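Local coordinates for protein export chaperone SatS (Mycobacterium tuberculosis H37Rv, PDB 6DNM) that acts as a chaperone for the SecA2 protein export pathway, the present structure being of its C-terminal domain, at residues 10-13 with 14-18; 75-78 with 79-82. All coordinates share one frame; numbering follows the deposited sequence.

Contact 1 of 2, residues 10-13 with 14-18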
ATOM      1  N   ARG A  10     -11.059 -15.429  16.618  1.00 31.44           N
ATOM      2  CA  ARG A  10     -10.421 -16.171  15.528  1.00 34.30           C
ATOM      3  C   ARG A  10     -10.205 -15.316  14.286  1.00 31.76           C
ATOM      4  O   ARG A  10      -9.112 -15.294  13.705  1.00 34.45           O
ATOM      5  CB  ARG A  10     -11.312 -17.370  15.181  1.00 39.88           C
ATOM      6  CG  ARG A  10     -10.651 -18.483  14.389  1.00 45.29           C
ATOM      7  CD  ARG A  10      -9.205 -18.675  14.780  1.00 49.54           C
ATOM      8  NE  ARG A  10      -8.795 -20.068  14.638  1.00 53.15           N
ATOM      9  CZ  ARG A  10      -7.674 -20.567  15.148  1.00 55.81           C
ATOM     10  NH1 ARG A  10      -6.852 -19.780  15.832  1.00 56.59           N
ATOM     11  NH2 ARG A  10      -7.374 -21.848  14.977  1.00 56.55           N
ATOM     12  N   ASP A  11     -11.251 -14.628  13.852  1.00 23.74           N
ATOM     13  CA  ASP A  11     -11.254 -13.916  12.583  1.00 20.44           C
ATOM     14  C   ASP A  11     -11.345 -12.423  12.848  1.00 18.37           C
ATOM     15  O   ASP A  11     -12.136 -11.720  12.213  1.00 18.33           O
ATOM     16  CB  ASP A  11     -12.451 -14.387  11.754  1.00 21.17           C
ATOM     17  CG  ASP A  11     -12.388 -15.870  11.434  1.00 21.52           C
ATOM     18  OD1 ASP A  11     -11.405 -16.287  10.791  1.00 21.34           O
ATOM     19  OD2 ASP A  11     -13.300 -16.623  11.846  1.00 21.09           O
ATOM     20  N   PHE A  12     -10.521 -11.929  13.771  1.00 16.54           N
ATOM     21  CA  PHE A  12     -10.662 -10.554  14.243  1.00 15.85           C
ATOM     22  C   PHE A  12     -10.627  -9.542  13.098  1.00 15.06           C
ATOM     23  O   PHE A  12     -11.527  -8.704  12.967  1.00 14.56           O
ATOM     24  CB  PHE A  12      -9.572 -10.221  15.261  1.00 15.68           C
ATOM     25  CG  PHE A  12      -9.600  -8.784  15.712  1.00 14.07           C
ATOM     26  CD1 PHE A  12     -10.443  -8.388  16.738  1.00 14.97           C
ATOM     27  CD2 PHE A  12      -8.811  -7.820  15.089  1.00 14.18           C
ATOM     28  CE1 PHE A  12     -10.484  -7.066  17.154  1.00 15.16           C
ATOM     29  CE2 PHE A  12      -8.847  -6.502  15.499  1.00 14.43           C
ATOM     30  CZ  PHE A  12      -9.686  -6.122  16.536  1.00 14.88           C
ATOM     31  N   TRP A  13      -9.559  -9.556  12.296  1.00 14.26           N
ATOM     32  CA  TRP A  13      -9.401  -8.509  11.288  1.00 15.03           C
ATOM     33  C   TRP A  13     -10.472  -8.609  10.209  1.00 14.78           C
ATOM     34  O   TRP A  13     -10.980  -7.583   9.730  1.00 15.57           O
ATOM     35  CB  TRP A  13      -7.981  -8.536  10.709  1.00 15.56           C
ATOM     36  CG  TRP A  13      -6.972  -8.092  11.733  1.00 15.30           C
ATOM     37  CD1 TRP A  13      -6.077  -8.880  12.402  1.00 16.11           C
ATOM     38  CD2 TRP A  13      -6.795  -6.760  12.247  1.00 14.78           C
ATOM     39  NE1 TRP A  13      -5.343  -8.120  13.284  1.00 16.34           N
ATOM     40  CE2 TRP A  13      -5.766  -6.818  13.211  1.00 15.15           C
ATOM     41  CE3 TRP A  13      -7.401  -5.528  11.979  1.00 15.22           C
ATOM     42  CZ2 TRP A  13      -5.326  -5.692  13.904  1.00 15.98           C
ATOM     43  CZ3 TRP A  13      -6.958  -4.406  12.666  1.00 15.97           C
ATOM     44  CH2 TRP A  13      -5.927  -4.496  13.616  1.00 15.56           C
ATOM     45  N   LEU A  14     -10.861  -9.835   9.849  1.00 15.76           N
ATOM     46  CA  LEU A  14     -11.976 -10.016   8.924  1.00 17.04           C
ATOM     47  C   LEU A  14     -13.263  -9.422   9.487  1.00 16.82           C
ATOM     48  O   LEU A  14     -13.991  -8.713   8.785  1.00 17.82           O
ATOM     49  CB  LEU A  14     -12.151 -11.504   8.617  1.00 18.89           C
ATOM     50  CG  LEU A  14     -13.131 -11.882   7.514  1.00 21.70           C
ATOM     51  CD1 LEU A  14     -12.747 -11.245   6.194  1.00 22.97           C
ATOM     52  CD2 LEU A  14     -13.173 -13.385   7.383  1.00 22.38           C
ATOM     53  N   GLN A  15     -13.537  -9.665  10.768  1.00 15.88           N
ATOM     54  CA  GLN A  15     -14.776  -9.168  11.359  1.00 17.10           C
ATOM     55  C   GLN A  15     -14.788  -7.647  11.453  1.00 17.04           C
ATOM     56  O   GLN A  15     -15.841  -7.021  11.304  1.00 18.20           O
ATOM     57  CB  GLN A  15     -14.965  -9.783  12.741  1.00 17.42           C
ATOM     58  CG  GLN A  15     -15.321 -11.255  12.718  1.00 20.49           C
ATOM     59  CD  GLN A  15     -15.815 -11.737  14.066  1.00 22.82           C
ATOM     60  OE1 GLN A  15     -15.118 -12.465  14.767  1.00 26.05           O
ATOM     61  NE2 GLN A  15     -17.017 -11.318  14.441  1.00 23.22           N
ATOM     62  N   VAL A  16     -13.637  -7.025  11.731  1.00 15.42           N
ATOM     63  CA  VAL A  16     -13.611  -5.564  11.793  1.00 14.83           C
ATOM     64  C   VAL A  16     -13.581  -4.911  10.417  1.00 14.39           C
ATOM     65  O   VAL A  16     -13.794  -3.695  10.313  1.00 15.08           O
ATOM     66  CB  VAL A  16     -12.545  -5.037  12.772  1.00 16.24           C
ATOM     67  CG1 VAL A  16     -12.783  -5.599  14.164  1.00 16.50           C
ATOM     68  CG2 VAL A  16     -11.154  -5.364  12.293  1.00 18.33           C
ATOM     69  N   GLY A  17     -13.324  -5.675   9.358  1.00 13.62           N
ATOM     70  CA  GLY A  17     -13.376  -5.146   8.007  1.00 13.76           C
ATOM     71  C   GLY A  17     -12.235  -4.229   7.647  1.00 14.02           C
ATOM     72  O   GLY A  17     -12.344  -3.463   6.688  1.00 16.00           O
ATOM     73  N   ILE A  18     -11.138  -4.283   8.393  1.00 14.07           N
ATOM     74  CA  ILE A  18      -9.984  -3.420   8.189  1.00 13.62           C
ATOM     75  C   ILE A  18      -8.760  -4.326   8.170  1.00 15.78           C
ATOM     76  O   ILE A  18      -8.648  -5.228   9.006  1.00 17.43           O
ATOM     77  CB  ILE A  18      -9.893  -2.363   9.313  1.00 14.20           C
ATOM     78  CG1 ILE A  18     -11.119  -1.433   9.271  1.00 14.79           C
ATOM     79  CG2 ILE A  18      -8.599  -1.570   9.231  1.00 16.29           C
ATOM     80  CD1 ILE A  18     -11.342  -0.587  10.526  1.00 16.28           C
TER
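Val16 sits against both Phe12 and Trp13 one turn back in the short helix 12-16, which closes in a Schellman motif at Gly17. That glycine has positive phi, and its N turns back to Leu14 O and, in a weak bond, to Trp13 O. Two straighter bonds make up the helical turn: Gln15 N to Asp11 O (2.9 Å) and Val16 N to Phe12 O (3.0 Å).

Followed outward, the Trp13 side chain starts with CB 3.8 Å from Ile18 O. CG swings beside its own backbone N (chi1 -69°), a turn that leaves the six-membered side of the indole facing Ile18, and one face of the indole receives Phe12 CD2 above its centre. Trp13 CD2 lies a little farther from the same Ile18 carbonyl, whereas Trp13 CE3 reaches it at the ring edge, near the ring plane, 3.2 Å from O. CE3 also meets Val16 CG2 obliquely. On the other limb of the indole, NE1 donates to Ala90 O, which ties the ring to the loop that follows helix 77-86.

The Phe12 ring, its CG anti to the backbone N, is thereby carried across Val16. Val16 CG1 makes a CH-pi contact over one face, 4.1 Å from the Phe12 ring centroid and 19° off the normal.

Contact 2 of 2, residues 75-78 with 79-82; sequences STYD and DIRT
Residues 75-78 run into 79-82 without a break, the chain entering helix 77-86 just after Thr76. A weak bond from Asp79 N to Thr76 O (3.1 Å) marks the entry, and Arg81 N then donates to Tyr77 O at 3.0 Å in a nearly straight i to i+4 bond. The next carbonyl, Asp78 O, accepts twice from Thr82. Thr82 N comes from one face of the carbonyl plane at 2.9 Å, while Thr82 OG1, turned back beside its own N (chi1 -57°), reaches Asp78 O from the opposite face at 2.8 Å. Two bonds from one residue therefore grip Asp78 O.

This is the first turn of an amphipathic helix, with Tyr77 and Ile80 buried and Asp78 exposed. On the outer side Asp78 and Arg81 form an i to i+3 salt bridge. The arginine chain is extended to CD and bends there (chi3 63°), bringing NH2 to Asp78 OD1; their separation of 2.4 Å is very short, so the exact fit is doubtful. The two side chains cross obliquely, with carboxylate and guanidinium planes 63° apart, and Arg81 has a second acid partner, Glu66, through NE. Asp79 extends OD2 to Val5 N. On the buried side, Ile80 CD1 approaches Tyr77 CD1 obliquely at 4.3 Å, while Tyr77 OH bonds to His69 NE2.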
ATOM      1  N   SER A  75     -17.551   1.979  12.096  1.00 15.80           N
ATOM      2  CA  SER A  75     -18.340   1.350  13.147  1.00 16.39           C
ATOM      3  C   SER A  75     -17.568   0.288  13.921  1.00 17.38           C
ATOM      4  O   SER A  75     -17.923  -0.007  15.069  1.00 19.19           O
ATOM      5  CB  SER A  75     -19.621   0.787  12.553  1.00 18.44           C
ATOM      6  OG  SER A  75     -20.381   1.867  12.036  1.00 20.68           O
ATOM      7  N   THR A  76     -16.519  -0.284  13.335  1.00 15.79           N
ATOM      8  CA  THR A  76     -15.716  -1.299  14.002  1.00 15.60           C
ATOM      9  C   THR A  76     -14.390  -0.762  14.516  1.00 16.20           C
ATOM     10  O   THR A  76     -13.584  -1.541  15.037  1.00 17.67           O
ATOM     11  CB  THR A  76     -15.464  -2.481  13.061  1.00 17.38           C
ATOM     12  OG1 THR A  76     -15.138  -1.987  11.754  1.00 17.24           O
ATOM     13  CG2 THR A  76     -16.691  -3.370  12.985  1.00 18.76           C
ATOM     14  N   TYR A  77     -14.131   0.544  14.378  1.00 16.02           N
ATOM     15  CA  TYR A  77     -12.860   1.063  14.867  1.00 15.17           C
ATOM     16  C   TYR A  77     -12.735   0.899  16.379  1.00 15.89           C
ATOM     17  O   TYR A  77     -11.654   0.591  16.892  1.00 16.05           O
ATOM     18  CB  TYR A  77     -12.642   2.520  14.452  1.00 16.07           C
ATOM     19  CG  TYR A  77     -11.268   2.986  14.876  1.00 16.41           C
ATOM     20  CD1 TYR A  77     -10.141   2.618  14.156  1.00 17.65           C
ATOM     21  CD2 TYR A  77     -11.091   3.735  16.042  1.00 17.27           C
ATOM     22  CE1 TYR A  77      -8.877   3.009  14.555  1.00 18.22           C
ATOM     23  CE2 TYR A  77      -9.828   4.140  16.451  1.00 17.95           C
ATOM     24  CZ  TYR A  77      -8.722   3.767  15.698  1.00 17.85           C
ATOM     25  OH  TYR A  77      -7.456   4.152  16.075  1.00 19.05           O
ATOM     26  N   ASP A  78     -13.827   1.091  17.107  1.00 17.39           N
ATOM     27  CA  ASP A  78     -13.793   0.936  18.559  1.00 20.76           C
ATOM     28  C   ASP A  78     -13.368  -0.461  18.976  1.00 18.74           C
ATOM     29  O   ASP A  78     -12.751  -0.605  19.996  1.00 18.51           O
ATOM     30  CB  ASP A  78     -15.113   1.324  19.215  1.00 26.68           C
ATOM     31  CG  ASP A  78     -14.952   1.672  20.701  1.00 34.38           C
ATOM     32  OD1 ASP A  78     -14.373   2.739  21.007  1.00 37.81           O
ATOM     33  OD2 ASP A  78     -15.404   0.896  21.549  1.00 37.06           O
ATOM     34  N   ASP A  79     -13.692  -1.471  18.175  1.00 19.29           N
ATOM     35  CA  ASP A  79     -13.228  -2.827  18.459  1.00 18.98           C
ATOM     36  C   ASP A  79     -11.707  -2.910  18.406  1.00 16.55           C
ATOM     37  O   ASP A  79     -11.086  -3.615  19.208  1.00 15.76           O
ATOM     38  CB  ASP A  79     -13.840  -3.817  17.464  1.00 22.84           C
ATOM     39  CG  ASP A  79     -15.273  -4.191  17.804  1.00 29.35           C
ATOM     40  OD1 ASP A  79     -15.781  -3.773  18.868  1.00 32.33           O
ATOM     41  OD2 ASP A  79     -15.893  -4.918  17.002  1.00 30.99           O
ATOM     42  N   ILE A  80     -11.092  -2.208  17.454  1.00 14.92           N
ATOM     43  CA  ILE A  80      -9.634  -2.191  17.366  1.00 14.16           C
ATOM     44  C   ILE A  80      -9.032  -1.493  18.576  1.00 14.81           C
ATOM     45  O   ILE A  80      -8.108  -2.012  19.214  1.00 15.71           O
ATOM     46  CB  ILE A  80      -9.177  -1.542  16.048  1.00 14.92           C
ATOM     47  CG1 ILE A  80      -9.684  -2.358  14.852  1.00 15.50           C
ATOM     48  CG2 ILE A  80      -7.652  -1.386  16.041  1.00 16.33           C
ATOM     49  CD1 ILE A  80      -9.582  -1.643  13.526  1.00 16.48           C
ATOM     50  N   ARG A  81      -9.542  -0.304  18.901  1.00 15.00           N
ATOM     51  CA  ARG A  81      -8.996   0.459  20.018  1.00 15.33           C
ATOM     52  C   ARG A  81      -9.156  -0.300  21.327  1.00 16.24           C
ATOM     53  O   ARG A  81      -8.225  -0.348  22.142  1.00 16.37           O
ATOM     54  CB  ARG A  81      -9.678   1.828  20.090  1.00 17.32           C
ATOM     55  CG  ARG A  81      -9.199   2.690  21.251  1.00 19.94           C
ATOM     56  CD  ARG A  81      -9.718   4.113  21.144  1.00 24.89           C
ATOM     57  NE  ARG A  81     -11.175   4.168  21.206  1.00 29.71           N
ATOM     58  CZ  ARG A  81     -11.864   4.412  22.315  1.00 33.91           C
ATOM     59  NH1 ARG A  81     -11.229   4.616  23.462  1.00 35.64           N
ATOM     60  NH2 ARG A  81     -13.189   4.446  22.280  1.00 35.00           N
ATOM     61  N   THR A  82     -10.326  -0.914  21.536  1.00 16.37           N
ATOM     62  CA  THR A  82     -10.573  -1.685  22.753  1.00 17.69           C
ATOM     63  C   THR A  82      -9.673  -2.914  22.827  1.00 16.26           C
ATOM     64  O   THR A  82      -9.199  -3.279  23.907  1.00 16.29           O
ATOM     65  CB  THR A  82     -12.050  -2.094  22.817  1.00 20.50           C
ATOM     66  OG1 THR A  82     -12.878  -0.925  22.763  1.00 25.13           O
ATOM     67  CG2 THR A  82     -12.339  -2.833  24.102  1.00 23.19           C
TER

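How the contacts relate
From the N terminus, contact 1 comes first: it spans helix 12-16 and its turn into strand 19-24 of the four-stranded mixed sheet. The chain then passes through strands 29-37 and 40-43 of that sheet, strands 45-46 and 49-52 of a smaller one, and helix 56-63 before contact 2 opens helix 77-86. The two are in series, neither nested nor crossing; each stays within one helix and its flanking turn, and neither closes a long loop. The centres of contact 1 and contact 2 are about 11 Å apart. Thr76 OG1 lies 2.6 Å from Val16 O, a probable hydrogen bond. Ile80 CD1 packs on Ile18 CD1 and Trp13 CZ3, joining helix 77-86 to helix 12-16 and to the residue leading into inner strand 19-24.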